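Local coordinates for probable hydrolase (Pseudomonas aeruginosa, PDB 3OM8), which is probably a hydrolase of the alpha/beta hydrolase fold, perhaps a 3-oxoadipate enol-lactonase, at residues G158-P163 against D219-A224. Numbering follows the deposited sequence.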
ATOM      1  N   GLY B 158      -3.795 -17.491  17.453  1.00 51.68           N
ATOM      2  CA  GLY B 158      -3.018 -18.095  16.395  1.00 47.06           C
ATOM      3  C   GLY B 158      -3.139 -17.359  15.075  1.00 53.59           C
ATOM      4  O   GLY B 158      -2.185 -17.339  14.299  1.00 51.13           O
ATOM      5  N   ASN B 159      -4.302 -16.757  14.820  1.00 53.25           N
ATOM      6  CA  ASN B 159      -4.507 -15.966  13.603  1.00 55.07           C
ATOM      7  C   ASN B 159      -4.085 -14.513  13.754  1.00 60.85           C
ATOM      8  O   ASN B 159      -3.797 -13.845  12.765  1.00 67.85           O
ATOM      9  CB  ASN B 159      -5.971 -15.994  13.161  1.00 53.42           C
ATOM     10  CG  ASN B 159      -6.392 -17.348  12.630  1.00 61.08           C
ATOM     11  OD1 ASN B 159      -6.207 -17.665  11.451  1.00 68.44           O
ATOM     12  ND2 ASN B 159      -6.952 -18.159  13.505  1.00 49.98           N
ATOM     13  N   TRP B 160      -4.076 -14.031  14.992  1.00 59.20           N
ATOM     14  CA  TRP B 160      -3.871 -12.616  15.282  1.00 55.95           C
ATOM     15  C   TRP B 160      -2.397 -12.244  15.333  1.00 60.40           C
ATOM     16  O   TRP B 160      -2.020 -11.149  14.954  1.00 60.56           O
ATOM     17  CB  TRP B 160      -4.469 -12.261  16.634  1.00 51.29           C
ATOM     18  CG  TRP B 160      -5.952 -12.057  16.664  1.00 56.92           C
ATOM     19  CD1 TRP B 160      -6.815 -12.080  15.609  1.00 59.27           C
ATOM     20  CD2 TRP B 160      -6.743 -11.790  17.827  1.00 51.06           C
ATOM     21  NE1 TRP B 160      -8.098 -11.843  16.048  1.00 60.25           N
ATOM     22  CE2 TRP B 160      -8.077 -11.654  17.404  1.00 52.91           C
ATOM     23  CE3 TRP B 160      -6.449 -11.642  19.186  1.00 48.26           C
ATOM     24  CZ2 TRP B 160      -9.110 -11.375  18.286  1.00 54.97           C
ATOM     25  CZ3 TRP B 160      -7.476 -11.362  20.060  1.00 49.14           C
ATOM     26  CH2 TRP B 160      -8.790 -11.236  19.609  1.00 53.17           C
ATOM     27  N   PHE B 161      -1.568 -13.144  15.837  1.00 63.25           N
ATOM     28  CA  PHE B 161      -0.183 -12.800  16.077  1.00 62.76           C
ATOM     29  C   PHE B 161       0.787 -13.618  15.238  1.00 76.26           C
ATOM     30  O   PHE B 161       0.517 -14.783  14.903  1.00 75.11           O
ATOM     31  CB  PHE B 161       0.166 -12.937  17.566  1.00 57.21           C
ATOM     32  CG  PHE B 161      -0.586 -11.993  18.449  1.00 55.06           C
ATOM     33  CD1 PHE B 161      -0.312 -10.639  18.431  1.00 57.58           C
ATOM     34  CD2 PHE B 161      -1.581 -12.457  19.286  1.00 51.51           C
ATOM     35  CE1 PHE B 161      -1.015  -9.761  19.239  1.00 57.93           C
ATOM     36  CE2 PHE B 161      -2.284 -11.587  20.090  1.00 52.20           C
ATOM     37  CZ  PHE B 161      -2.000 -10.242  20.074  1.00 54.40           C
ATOM     38  N   PRO B 162       1.929 -12.996  14.895  1.00 80.69           N
ATOM     39  CA  PRO B 162       3.056 -13.729  14.320  1.00 87.48           C
ATOM     40  C   PRO B 162       3.361 -14.907  15.229  1.00 96.26           C
ATOM     41  O   PRO B 162       3.497 -14.708  16.434  1.00 98.55           O
ATOM     42  CB  PRO B 162       4.203 -12.710  14.392  1.00 83.62           C
ATOM     43  CG  PRO B 162       3.534 -11.377  14.379  1.00 76.88           C
ATOM     44  CD  PRO B 162       2.234 -11.565  15.101  1.00 75.62           C
ATOM     45  N   PRO B 163       3.462 -16.120  14.671  1.00101.72           N
ATOM     46  CA  PRO B 163       3.808 -17.287  15.486  1.00101.49           C
ATOM     47  C   PRO B 163       5.120 -17.041  16.221  1.00 98.89           C
ATOM     48  O   PRO B 163       5.431 -17.733  17.186  1.00100.06           O
ATOM     49  CB  PRO B 163       3.994 -18.393  14.445  1.00108.70           C
ATOM     50  CG  PRO B 163       4.334 -17.649  13.175  1.00108.86           C
ATOM     51  CD  PRO B 163       3.467 -16.433  13.233  1.00104.98           C
ATOM     52  N   ASP B 219      -1.993 -10.618   7.047  1.00 54.29           N
ATOM     53  CA  ASP B 219      -3.264 -10.820   7.724  1.00 52.36           C
ATOM     54  C   ASP B 219      -4.019 -11.961   7.047  1.00 55.40           C
ATOM     55  O   ASP B 219      -4.267 -11.908   5.836  1.00 53.88           O
ATOM     56  CB  ASP B 219      -4.074  -9.523   7.634  1.00 52.40           C
ATOM     57  CG  ASP B 219      -5.155  -9.425   8.687  1.00 53.14           C
ATOM     58  OD1 ASP B 219      -5.566 -10.469   9.213  1.00 58.39           O
ATOM     59  OD2 ASP B 219      -5.602  -8.295   8.976  1.00 51.84           O
ATOM     60  N   THR B 220      -4.363 -12.989   7.824  1.00 54.76           N
ATOM     61  CA  THR B 220      -5.182 -14.117   7.344  1.00 63.65           C
ATOM     62  C   THR B 220      -6.649 -13.995   7.734  1.00 61.16           C
ATOM     63  O   THR B 220      -7.511 -14.573   7.085  1.00 62.73           O
ATOM     64  CB  THR B 220      -4.679 -15.471   7.871  1.00 66.02           C
ATOM     65  OG1 THR B 220      -4.112 -15.293   9.174  1.00 72.16           O
ATOM     66  CG2 THR B 220      -3.628 -16.035   6.938  1.00 66.46           C
ATOM     67  N   VAL B 221      -6.930 -13.259   8.802  1.00 57.67           N
ATOM     68  CA  VAL B 221      -8.310 -12.950   9.161  1.00 60.38           C
ATOM     69  C   VAL B 221      -8.939 -12.022   8.112  1.00 65.85           C
ATOM     70  O   VAL B 221      -9.849 -12.411   7.381  1.00 63.47           O
ATOM     71  CB  VAL B 221      -8.385 -12.295  10.551  1.00 67.26           C
ATOM     72  CG1 VAL B 221      -9.830 -12.001  10.922  1.00 68.98           C
ATOM     73  CG2 VAL B 221      -7.739 -13.193  11.594  1.00 68.82           C
ATOM     74  N   THR B 222      -8.438 -10.791   8.039  1.00 63.08           N
ATOM     75  CA  THR B 222      -8.864  -9.833   7.025  1.00 54.16           C
ATOM     76  C   THR B 222      -7.688  -9.575   6.080  1.00 57.31           C
ATOM     77  O   THR B 222      -6.842  -8.715   6.346  1.00 56.76           O
ATOM     78  CB  THR B 222      -9.326  -8.511   7.662  1.00 52.88           C
ATOM     79  OG1 THR B 222      -8.407  -8.138   8.694  1.00 56.21           O
ATOM     80  CG2 THR B 222     -10.703  -8.665   8.284  1.00 48.69           C
ATOM     81  N   ALA B 223      -7.636 -10.338   4.991  1.00 46.35           N
ATOM     82  CA  ALA B 223      -6.508 -10.313   4.075  1.00 50.74           C
ATOM     83  C   ALA B 223      -6.208  -8.908   3.533  1.00 52.44           C
ATOM     84  O   ALA B 223      -7.106  -8.075   3.372  1.00 53.89           O
ATOM     85  CB  ALA B 223      -6.746 -11.289   2.939  1.00 44.75           C
ATOM     86  N   ALA B 224      -4.938  -8.644   3.259  1.00 49.12           N
ATOM     87  CA  ALA B 224      -4.562  -7.355   2.699  1.00 45.76           C
ATOM     88  C   ALA B 224      -5.432  -7.009   1.488  1.00 46.71           C
ATOM     89  O   ALA B 224      -5.922  -5.894   1.380  1.00 49.05           O
ATOM     90  CB  ALA B 224      -3.077  -7.330   2.341  1.00 52.10           C
TER
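N159, in the last turn of helix 150-160, meets T220 and V221, and W160 meets V221, in the loop that follows strand 211-216 of this alpha/beta hydrolase fold, where the acid of the catalytic triad is usually carried. V221 makes the main apolar contact: a chi1 of -179° sets CG1 opposite the backbone N and turns CG2 to N159 CB, 3.7 Å away. The same methyl reaches the edge of the W160 indole, near the ring plane, with CG2 4.3 Å from CD1; valine suits as a short, stiff, apolar side chain. In N159, chi1 -70° sets CG beside the backbone N, and ND2 bonds to the carbonyl oxygen of G155, so CB is the apolar part facing V221. The short hydroxyl of T220 lies near this asparagine, OG1 3.9 Å from N159 OD1, and T220 O bonds to S225 OG of the second subunit. The broad W160 ring also meets that of H246, which bonds through ND1 to D219 OD2, consistent with the acid–histidine pair of a Ser-His-Asp triad. T222 steadies this carboxylate: its backbone N gives OD1 a weak bond, and its OG1 donates to D219 OD2 over 2.8 Å, from above the carboxylate plane.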